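Local structure of fructose 1-phosphate kinase (Staphylococcus aureus, 2JG5) at residues L117-V131 with Q146-V160. The protein probably phosphorylates fructose 1-phosphate to fructose 1,6-bisphosphate with ATP, as a pfkB-family sugar kinase of the LacC subfamily that may also act on tagatose 6-phosphate. Residues are numbered along the deposited sequence; the frame is centred on the assembly and turned at random.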
ATOM      1  N   LEU A 117      25.234  -8.063   8.584  1.00 28.50           N
ATOM      2  CA  LEU A 117      26.688  -8.115   8.700  1.00 28.49           C
ATOM      3  C   LEU A 117      27.236  -9.541   8.648  1.00 28.53           C
ATOM      4  O   LEU A 117      28.330  -9.766   8.118  1.00 28.63           O
ATOM      5  CB  LEU A 117      27.145  -7.464  10.004  1.00 28.06           C
ATOM      6  CG  LEU A 117      26.857  -5.988  10.264  1.00 28.62           C
ATOM      7  CD1 LEU A 117      27.507  -5.574  11.587  1.00 27.26           C
ATOM      8  CD2 LEU A 117      27.334  -5.105   9.092  1.00 28.30           C
ATOM      9  N   GLN A 118      26.493 -10.491   9.215  1.00 28.41           N
ATOM     10  CA  GLN A 118      26.913 -11.892   9.199  1.00 28.71           C
ATOM     11  C   GLN A 118      26.953 -12.422   7.769  1.00 28.40           C
ATOM     12  O   GLN A 118      27.783 -13.273   7.448  1.00 28.30           O
ATOM     13  CB  GLN A 118      26.018 -12.772  10.089  1.00 28.90           C
ATOM     14  CG  GLN A 118      26.399 -14.275  10.122  1.00 30.46           C
ATOM     15  CD  GLN A 118      27.691 -14.561  10.880  1.00 32.68           C
ATOM     16  OE1 GLN A 118      28.099 -13.791  11.748  1.00 34.38           O
ATOM     17  NE2 GLN A 118      28.334 -15.681  10.558  1.00 33.00           N
ATOM     18  N   GLN A 119      26.067 -11.904   6.919  1.00 28.18           N
ATOM     19  CA  GLN A 119      26.056 -12.258   5.504  1.00 28.32           C
ATOM     20  C   GLN A 119      27.253 -11.676   4.775  1.00 28.38           C
ATOM     21  O   GLN A 119      27.815 -12.319   3.890  1.00 28.50           O
ATOM     22  CB  GLN A 119      24.779 -11.777   4.829  1.00 28.42           C
ATOM     23  CG  GLN A 119      23.537 -12.481   5.299  1.00 28.36           C
ATOM     24  CD  GLN A 119      22.314 -12.010   4.567  1.00 29.37           C
ATOM     25  OE1 GLN A 119      22.193 -10.828   4.234  1.00 28.66           O
ATOM     26  NE2 GLN A 119      21.390 -12.933   4.304  1.00 28.25           N
ATOM     27  N   ILE A 120      27.630 -10.449   5.132  1.00 28.59           N
ATOM     28  CA  ILE A 120      28.784  -9.801   4.515  1.00 28.56           C
ATOM     29  C   ILE A 120      30.065 -10.504   4.958  1.00 28.88           C
ATOM     30  O   ILE A 120      31.033 -10.569   4.200  1.00 28.04           O
ATOM     31  CB  ILE A 120      28.856  -8.293   4.845  1.00 28.52           C
ATOM     32  CG1 ILE A 120      27.490  -7.610   4.640  1.00 29.35           C
ATOM     33  CG2 ILE A 120      29.990  -7.604   4.053  1.00 27.53           C
ATOM     34  CD1 ILE A 120      26.914  -7.647   3.214  1.00 28.66           C
ATOM     35  N   LYS A 121      30.054 -11.029   6.187  1.00 29.55           N
ATOM     36  CA  LYS A 121      31.150 -11.847   6.702  1.00 30.93           C
ATOM     37  C   LYS A 121      31.418 -13.118   5.890  1.00 31.17           C
ATOM     38  O   LYS A 121      32.527 -13.667   5.949  1.00 31.68           O
ATOM     39  CB  LYS A 121      30.928 -12.195   8.180  1.00 30.78           C
ATOM     40  CG  LYS A 121      31.342 -11.075   9.131  1.00 31.65           C
ATOM     41  CD  LYS A 121      30.817 -11.265  10.552  1.00 32.15           C
ATOM     42  CE  LYS A 121      31.067  -9.995  11.374  1.00 34.02           C
ATOM     43  NZ  LYS A 121      30.382 -10.006  12.703  1.00 35.92           N
ATOM     44  N   ASN A 122      30.424 -13.584   5.137  1.00 31.34           N
ATOM     45  CA  ASN A 122      30.573 -14.826   4.376  1.00 31.69           C
ATOM     46  C   ASN A 122      30.987 -14.628   2.928  1.00 31.67           C
ATOM     47  O   ASN A 122      31.018 -15.591   2.155  1.00 31.47           O
ATOM     48  CB  ASN A 122      29.310 -15.681   4.476  1.00 31.98           C
ATOM     49  CG  ASN A 122      29.091 -16.232   5.880  1.00 32.61           C
ATOM     50  OD1 ASN A 122      29.994 -16.826   6.474  1.00 34.05           O
ATOM     51  ND2 ASN A 122      27.888 -16.041   6.413  1.00 32.70           N
ATOM     52  N   THR A 123      31.331 -13.388   2.581  1.00 31.43           N
ATOM     53  CA  THR A 123      31.851 -13.054   1.256  1.00 31.55           C
ATOM     54  C   THR A 123      33.320 -13.463   1.064  1.00 32.19           C
ATOM     55  O   THR A 123      34.049 -13.731   2.029  1.00 31.87           O
ATOM     56  CB  THR A 123      31.690 -11.537   0.904  1.00 31.70           C
ATOM     57  OG1 THR A 123      32.302 -10.729   1.917  1.00 31.46           O
ATOM     58  CG2 THR A 123      30.232 -11.164   0.762  1.00 30.24           C
ATOM     59  N   THR A 124      33.734 -13.516  -0.198  1.00 32.65           N
ATOM     60  CA  THR A 124      35.088 -13.914  -0.567  1.00 33.16           C
ATOM     61  C   THR A 124      35.695 -12.839  -1.469  1.00 33.47           C
ATOM     62  O   THR A 124      34.992 -11.899  -1.900  1.00 32.66           O
ATOM     63  CB  THR A 124      35.094 -15.275  -1.306  1.00 33.14           C
ATOM     64  OG1 THR A 124      34.324 -15.159  -2.505  1.00 34.46           O
ATOM     65  CG2 THR A 124      34.481 -16.384  -0.432  1.00 33.36           C
ATOM     66  N   SER A 125      36.989 -12.981  -1.761  1.00 33.70           N
ATOM     67  CA  SER A 125      37.711 -11.984  -2.557  1.00 34.66           C
ATOM     68  C   SER A 125      37.125 -11.766  -3.948  1.00 34.98           C
ATOM     69  O   SER A 125      37.318 -10.702  -4.551  1.00 35.70           O
ATOM     70  CB  SER A 125      39.194 -12.343  -2.668  1.00 34.84           C
ATOM     71  OG  SER A 125      39.909 -11.839  -1.550  1.00 35.67           O
ATOM     72  N   GLU A 126      36.404 -12.772  -4.441  1.00 35.09           N
ATOM     73  CA  GLU A 126      35.831 -12.757  -5.788  1.00 35.19           C
ATOM     74  C   GLU A 126      34.486 -12.028  -5.880  1.00 34.41           C
ATOM     75  O   GLU A 126      33.975 -11.793  -6.980  1.00 34.58           O
ATOM     76  CB  GLU A 126      35.666 -14.193  -6.290  1.00 34.95           C
ATOM     77  CG  GLU A 126      36.941 -14.821  -6.814  1.00 36.08           C
ATOM     78  CD  GLU A 126      36.720 -16.234  -7.335  1.00 36.67           C
ATOM     79  OE1 GLU A 126      35.788 -16.925  -6.850  1.00 37.77           O
ATOM     80  OE2 GLU A 126      37.488 -16.652  -8.229  1.00 38.36           O
ATOM     81  N   ASP A 127      33.924 -11.688  -4.721  1.00 33.48           N
ATOM     82  CA  ASP A 127      32.606 -11.069  -4.628  1.00 32.78           C
ATOM     83  C   ASP A 127      32.659  -9.549  -4.740  1.00 32.42           C
ATOM     84  O   ASP A 127      33.675  -8.912  -4.431  1.00 32.63           O
ATOM     85  CB  ASP A 127      31.908 -11.429  -3.303  1.00 32.45           C
ATOM     86  CG  ASP A 127      31.553 -12.906  -3.186  1.00 32.40           C
ATOM     87  OD1 ASP A 127      31.654 -13.670  -4.175  1.00 33.92           O
ATOM     88  OD2 ASP A 127      31.171 -13.312  -2.078  1.00 32.36           O
ATOM     89  N   ILE A 128      31.541  -8.983  -5.183  1.00 31.70           N
ATOM     90  CA  ILE A 128      31.333  -7.548  -5.196  1.00 30.90           C
ATOM     91  C   ILE A 128      30.144  -7.275  -4.290  1.00 30.60           C
ATOM     92  O   ILE A 128      29.099  -7.929  -4.390  1.00 30.08           O
ATOM     93  CB  ILE A 128      31.080  -6.998  -6.635  1.00 31.17           C
ATOM     94  CG1 ILE A 128      32.182  -7.496  -7.591  1.00 30.16           C
ATOM     95  CG2 ILE A 128      30.895  -5.438  -6.628  1.00 29.94           C
ATOM     96  CD1 ILE A 128      32.209  -6.838  -8.949  1.00 31.10           C
ATOM     97  N   VAL A 129      30.336  -6.332  -3.377  1.00 30.12           N
ATOM     98  CA  VAL A 129      29.273  -5.865  -2.510  1.00 29.47           C
ATOM     99  C   VAL A 129      28.992  -4.400  -2.857  1.00 29.66           C
ATOM    100  O   VAL A 129      29.885  -3.533  -2.754  1.00 29.63           O
ATOM    101  CB  VAL A 129      29.627  -6.059  -1.006  1.00 29.57           C
ATOM    102  CG1 VAL A 129      28.489  -5.557  -0.112  1.00 28.44           C
ATOM    103  CG2 VAL A 129      29.927  -7.547  -0.718  1.00 27.97           C
ATOM    104  N   ILE A 130      27.760  -4.152  -3.304  1.00 29.17           N
ATOM    105  CA  ILE A 130      27.277  -2.809  -3.638  1.00 29.02           C
ATOM    106  C   ILE A 130      26.314  -2.355  -2.542  1.00 29.48           C
ATOM    107  O   ILE A 130      25.286  -2.989  -2.296  1.00 29.47           O
ATOM    108  CB  ILE A 130      26.551  -2.768  -5.009  1.00 28.72           C
ATOM    109  CG1 ILE A 130      27.443  -3.356  -6.113  1.00 28.76           C
ATOM    110  CG2 ILE A 130      26.117  -1.324  -5.363  1.00 27.73           C
ATOM    111  CD1 ILE A 130      26.689  -4.012  -7.252  1.00 28.86           C
ATOM    112  N   VAL A 131      26.656  -1.256  -1.880  1.00 29.69           N
ATOM    113  CA  VAL A 131      25.802  -0.722  -0.836  1.00 29.85           C
ATOM    114  C   VAL A 131      25.332   0.636  -1.303  1.00 30.44           C
ATOM    115  O   VAL A 131      26.132   1.526  -1.573  1.00 30.48           O
ATOM    116  CB  VAL A 131      26.522  -0.647   0.546  1.00 30.12           C
ATOM    117  CG1 VAL A 131      25.526  -0.305   1.660  1.00 28.82           C
ATOM    118  CG2 VAL A 131      27.214  -1.955   0.856  1.00 28.23           C
ATOM    119  N   GLN A 146      30.512  -0.117   8.815  1.00 26.28           N
ATOM    120  CA  GLN A 146      30.437  -1.429   9.456  1.00 26.44           C
ATOM    121  C   GLN A 146      30.434  -2.547   8.412  1.00 26.85           C
ATOM    122  O   GLN A 146      30.977  -3.630   8.637  1.00 26.80           O
ATOM    123  CB  GLN A 146      29.201  -1.532  10.356  1.00 26.07           C
ATOM    124  CG  GLN A 146      29.200  -0.586  11.576  1.00 25.96           C
ATOM    125  CD  GLN A 146      28.230  -1.048  12.671  1.00 25.79           C
ATOM    126  OE1 GLN A 146      27.862  -2.224  12.732  1.00 23.87           O
ATOM    127  NE2 GLN A 146      27.813  -0.123  13.531  1.00 23.94           N
ATOM    128  N   ILE A 147      29.831  -2.264   7.261  1.00 27.44           N
ATOM    129  CA  ILE A 147      29.878  -3.173   6.131  1.00 27.91           C
ATOM    130  C   ILE A 147      31.284  -3.101   5.515  1.00 28.59           C
ATOM    131  O   ILE A 147      31.963  -4.130   5.373  1.00 28.63           O
ATOM    132  CB  ILE A 147      28.733  -2.862   5.120  1.00 28.13           C
ATOM    133  CG1 ILE A 147      27.408  -3.426   5.648  1.00 27.61           C
ATOM    134  CG2 ILE A 147      29.046  -3.416   3.723  1.00 27.60           C
ATOM    135  CD1 ILE A 147      26.166  -2.688   5.155  1.00 29.42           C
ATOM    136  N   ALA A 148      31.734  -1.880   5.215  1.00 28.93           N
ATOM    137  CA  ALA A 148      33.018  -1.657   4.535  1.00 29.46           C
ATOM    138  C   ALA A 148      34.188  -2.342   5.235  1.00 29.57           C
ATOM    139  O   ALA A 148      35.129  -2.830   4.599  1.00 29.70           O
ATOM    140  CB  ALA A 148      33.283  -0.175   4.398  1.00 29.36           C
ATOM    141  N   GLN A 149      34.102  -2.388   6.554  1.00 29.91           N
ATOM    142  CA  GLN A 149      35.140  -2.955   7.386  1.00 30.16           C
ATOM    143  C   GLN A 149      35.246  -4.476   7.301  1.00 29.98           C
ATOM    144  O   GLN A 149      36.330  -5.045   7.479  1.00 30.45           O
ATOM    145  CB  GLN A 149      34.849  -2.562   8.808  1.00 30.24           C
ATOM    146  CG  GLN A 149      36.011  -2.641   9.692  1.00 32.05           C
ATOM    147  CD  GLN A 149      35.598  -2.356  11.078  1.00 34.96           C
ATOM    148  OE1 GLN A 149      34.451  -2.638  11.456  1.00 35.73           O
ATOM    149  NE2 GLN A 149      36.514  -1.785  11.870  1.00 36.40           N
ATOM    150  N   ILE A 150      34.109  -5.119   7.072  1.00 29.80           N
ATOM    151  CA  ILE A 150      34.036  -6.557   6.888  1.00 29.57           C
ATOM    152  C   ILE A 150      34.594  -6.964   5.519  1.00 29.91           C
ATOM    153  O   ILE A 150      35.335  -7.950   5.409  1.00 30.40           O
ATOM    154  CB  ILE A 150      32.584  -7.071   7.044  1.00 29.63           C
ATOM    155  CG1 ILE A 150      32.107  -6.900   8.495  1.00 29.45           C
ATOM    156  CG2 ILE A 150      32.481  -8.536   6.611  1.00 29.28           C
ATOM    157  CD1 ILE A 150      30.627  -7.217   8.704  1.00 28.77           C
ATOM    158  N   THR A 151      34.243  -6.196   4.487  1.00 29.91           N
ATOM    159  CA  THR A 151      34.681  -6.480   3.126  1.00 29.90           C
ATOM    160  C   THR A 151      36.178  -6.298   3.005  1.00 30.06           C
ATOM    161  O   THR A 151      36.820  -7.001   2.230  1.00 29.91           O
ATOM    162  CB  THR A 151      33.999  -5.584   2.070  1.00 29.67           C
ATOM    163  OG1 THR A 151      34.374  -4.217   2.286  1.00 29.15           O
ATOM    164  CG2 THR A 151      32.499  -5.741   2.118  1.00 28.69           C
ATOM    165  N   ALA A 152      36.713  -5.351   3.775  1.00 30.37           N
ATOM    166  CA  ALA A 152      38.148  -5.149   3.868  1.00 30.84           C
ATOM    167  C   ALA A 152      38.852  -6.398   4.398  1.00 30.99           C
ATOM    168  O   ALA A 152      39.983  -6.671   4.016  1.00 31.14           O
ATOM    169  CB  ALA A 152      38.459  -3.948   4.749  1.00 31.07           C
ATOM    170  N   GLN A 153      38.177  -7.143   5.274  1.00 31.31           N
ATOM    171  CA  GLN A 153      38.702  -8.396   5.819  1.00 31.54           C
ATOM    172  C   GLN A 153      38.420  -9.577   4.907  1.00 31.65           C
ATOM    173  O   GLN A 153      39.251 -10.474   4.795  1.00 31.76           O
ATOM    174  CB  GLN A 153      38.083  -8.714   7.176  1.00 31.64           C
ATOM    175  CG  GLN A 153      38.660  -7.996   8.365  1.00 32.37           C
ATOM    176  CD  GLN A 153      38.025  -8.478   9.656  1.00 34.28           C
ATOM    177  OE1 GLN A 153      36.802  -8.657   9.731  1.00 36.24           O
ATOM    178  NE2 GLN A 153      38.850  -8.704  10.679  1.00 34.17           N
ATOM    179  N   THR A 154      37.239  -9.612   4.288  1.00 31.77           N
ATOM    180  CA  THR A 154      36.898 -10.747   3.421  1.00 31.83           C
ATOM    181  C   THR A 154      37.619 -10.659   2.089  1.00 31.93           C
ATOM    182  O   THR A 154      37.948 -11.687   1.493  1.00 32.42           O
ATOM    183  CB  THR A 154      35.380 -10.940   3.196  1.00 31.52           C
ATOM    184  OG1 THR A 154      34.839  -9.838   2.456  1.00 32.47           O
ATOM    185  CG2 THR A 154      34.639 -11.097   4.525  1.00 31.21           C
ATOM    186  N   GLY A 155      37.889  -9.438   1.642  1.00 31.75           N
ATOM    187  CA  GLY A 155      38.553  -9.213   0.363  1.00 31.70           C
ATOM    188  C   GLY A 155      37.606  -8.821  -0.763  1.00 31.85           C
ATOM    189  O   GLY A 155      38.063  -8.497  -1.861  1.00 31.64           O
ATOM    190  N   ALA A 156      36.296  -8.857  -0.502  1.00 31.88           N
ATOM    191  CA  ALA A 156      35.291  -8.504  -1.520  1.00 32.29           C
ATOM    192  C   ALA A 156      35.368  -7.035  -1.915  1.00 32.62           C
ATOM    193  O   ALA A 156      35.591  -6.162  -1.067  1.00 32.37           O
ATOM    194  CB  ALA A 156      33.862  -8.863  -1.061  1.00 31.97           C
ATOM    195  N   LYS A 157      35.190  -6.782  -3.211  1.00 33.34           N
ATOM    196  CA  LYS A 157      35.139  -5.424  -3.752  1.00 33.89           C
ATOM    197  C   LYS A 157      33.927  -4.705  -3.203  1.00 33.89           C
ATOM    198  O   LYS A 157      32.805  -5.172  -3.381  1.00 34.44           O
ATOM    199  CB  LYS A 157      35.061  -5.445  -5.281  1.00 33.89           C
ATOM    200  CG  LYS A 157      36.359  -5.795  -5.975  1.00 35.42           C
ATOM    201  CD  LYS A 157      36.682  -7.278  -5.871  1.00 37.57           C
ATOM    202  CE  LYS A 157      38.154  -7.488  -5.510  1.00 39.63           C
ATOM    203  NZ  LYS A 157      39.090  -7.011  -6.575  1.00 39.43           N
ATOM    204  N   LEU A 158      34.157  -3.582  -2.529  1.00 33.88           N
ATOM    205  CA  LEU A 158      33.062  -2.763  -2.030  1.00 34.07           C
ATOM    206  C   LEU A 158      32.752  -1.577  -2.943  1.00 34.15           C
ATOM    207  O   LEU A 158      33.625  -0.769  -3.253  1.00 34.09           O
ATOM    208  CB  LEU A 158      33.322  -2.281  -0.603  1.00 33.71           C
ATOM    209  CG  LEU A 158      32.201  -1.389  -0.060  1.00 33.52           C
ATOM    210  CD1 LEU A 158      30.997  -2.210   0.460  1.00 32.58           C
ATOM    211  CD2 LEU A 158      32.751  -0.491   1.011  1.00 33.15           C
ATOM    212  N   VAL A 159      31.489  -1.491  -3.356  1.00 34.50           N
ATOM    213  CA  VAL A 159      30.990  -0.397  -4.190  1.00 34.05           C
ATOM    214  C   VAL A 159      29.951   0.411  -3.416  1.00 33.97           C
ATOM    215  O   VAL A 159      28.997  -0.144  -2.865  1.00 34.17           O
ATOM    216  CB  VAL A 159      30.359  -0.941  -5.476  1.00 34.17           C
ATOM    217  CG1 VAL A 159      29.790   0.181  -6.303  1.00 33.85           C
ATOM    218  CG2 VAL A 159      31.382  -1.762  -6.270  1.00 33.76           C
ATOM    219  N   VAL A 160      30.140   1.723  -3.366  1.00 33.63           N
ATOM    220  CA  VAL A 160      29.249   2.577  -2.604  1.00 32.95           C
ATOM    221  C   VAL A 160      28.644   3.685  -3.458  1.00 33.29           C
ATOM    222  O   VAL A 160      29.351   4.393  -4.187  1.00 32.77           O
ATOM    223  CB  VAL A 160      29.972   3.186  -1.373  1.00 32.89           C
ATOM    224  CG1 VAL A 160      29.121   4.275  -0.710  1.00 31.64           C
ATOM    225  CG2 VAL A 160      30.329   2.097  -0.382  1.00 31.88           C
TER
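I150 points from helix 146-154 at I120 and L117 of helix 117-120. Its CB meets I120 CG2. I150 CG2, anti to the backbone N, lies against the I120-K121 peptide, 3.5 Å from I120 O and close to K121 N. The other branch leaves beside the backbone N (chi1 -67°) and runs out extended, so that I150 CD1 ends over L117, 3.5 Å from L117 O and beside L117 CB, with the aliphatic chain of K121 on its flank. I120 answers by crossing I150 at about a right angle, and its CG2 also touches T151 CG2.

Beyond this, two threonines join the segments. T154 OG1 gives its proton to T123 OG1 at 2.7 Å, and T123 OG1 passes its own to I120 O, in the carbonyl plane, at 2.6 Å. The chain of hydroxyls ties T154, at the end of helix 146-154, to the I120-T123 turn, whose I120 O also accepts from T123 N, while T154 CG2 packs near K121 O. G155 then turns the chain with a positive phi (101°), and A156 CB settles 3.3 Å from T124 O.

From there the chains pair as parallel strands. K157 N binds D127 O, somewhat bent; V129 spends both its N and its O on strand 157-160, the N on K157 O and the O on V159 N, and V131 N takes V159 O. I128, I130 and V159 face helix 247-260, with I128 CG2 against V159 CG2 at 3.7 Å. On the opposite face V131 CG2 meets both I147 CG2 and L158 CD1. Helix 146-154 runs antiparallel over strand 128-131, the axes approaching to 10.4 Å. Strand 128-132, helix 143-154 and strand 157-161 thus form a beta-alpha-beta crossover in the parallel central sheet of the ribokinase-like fold.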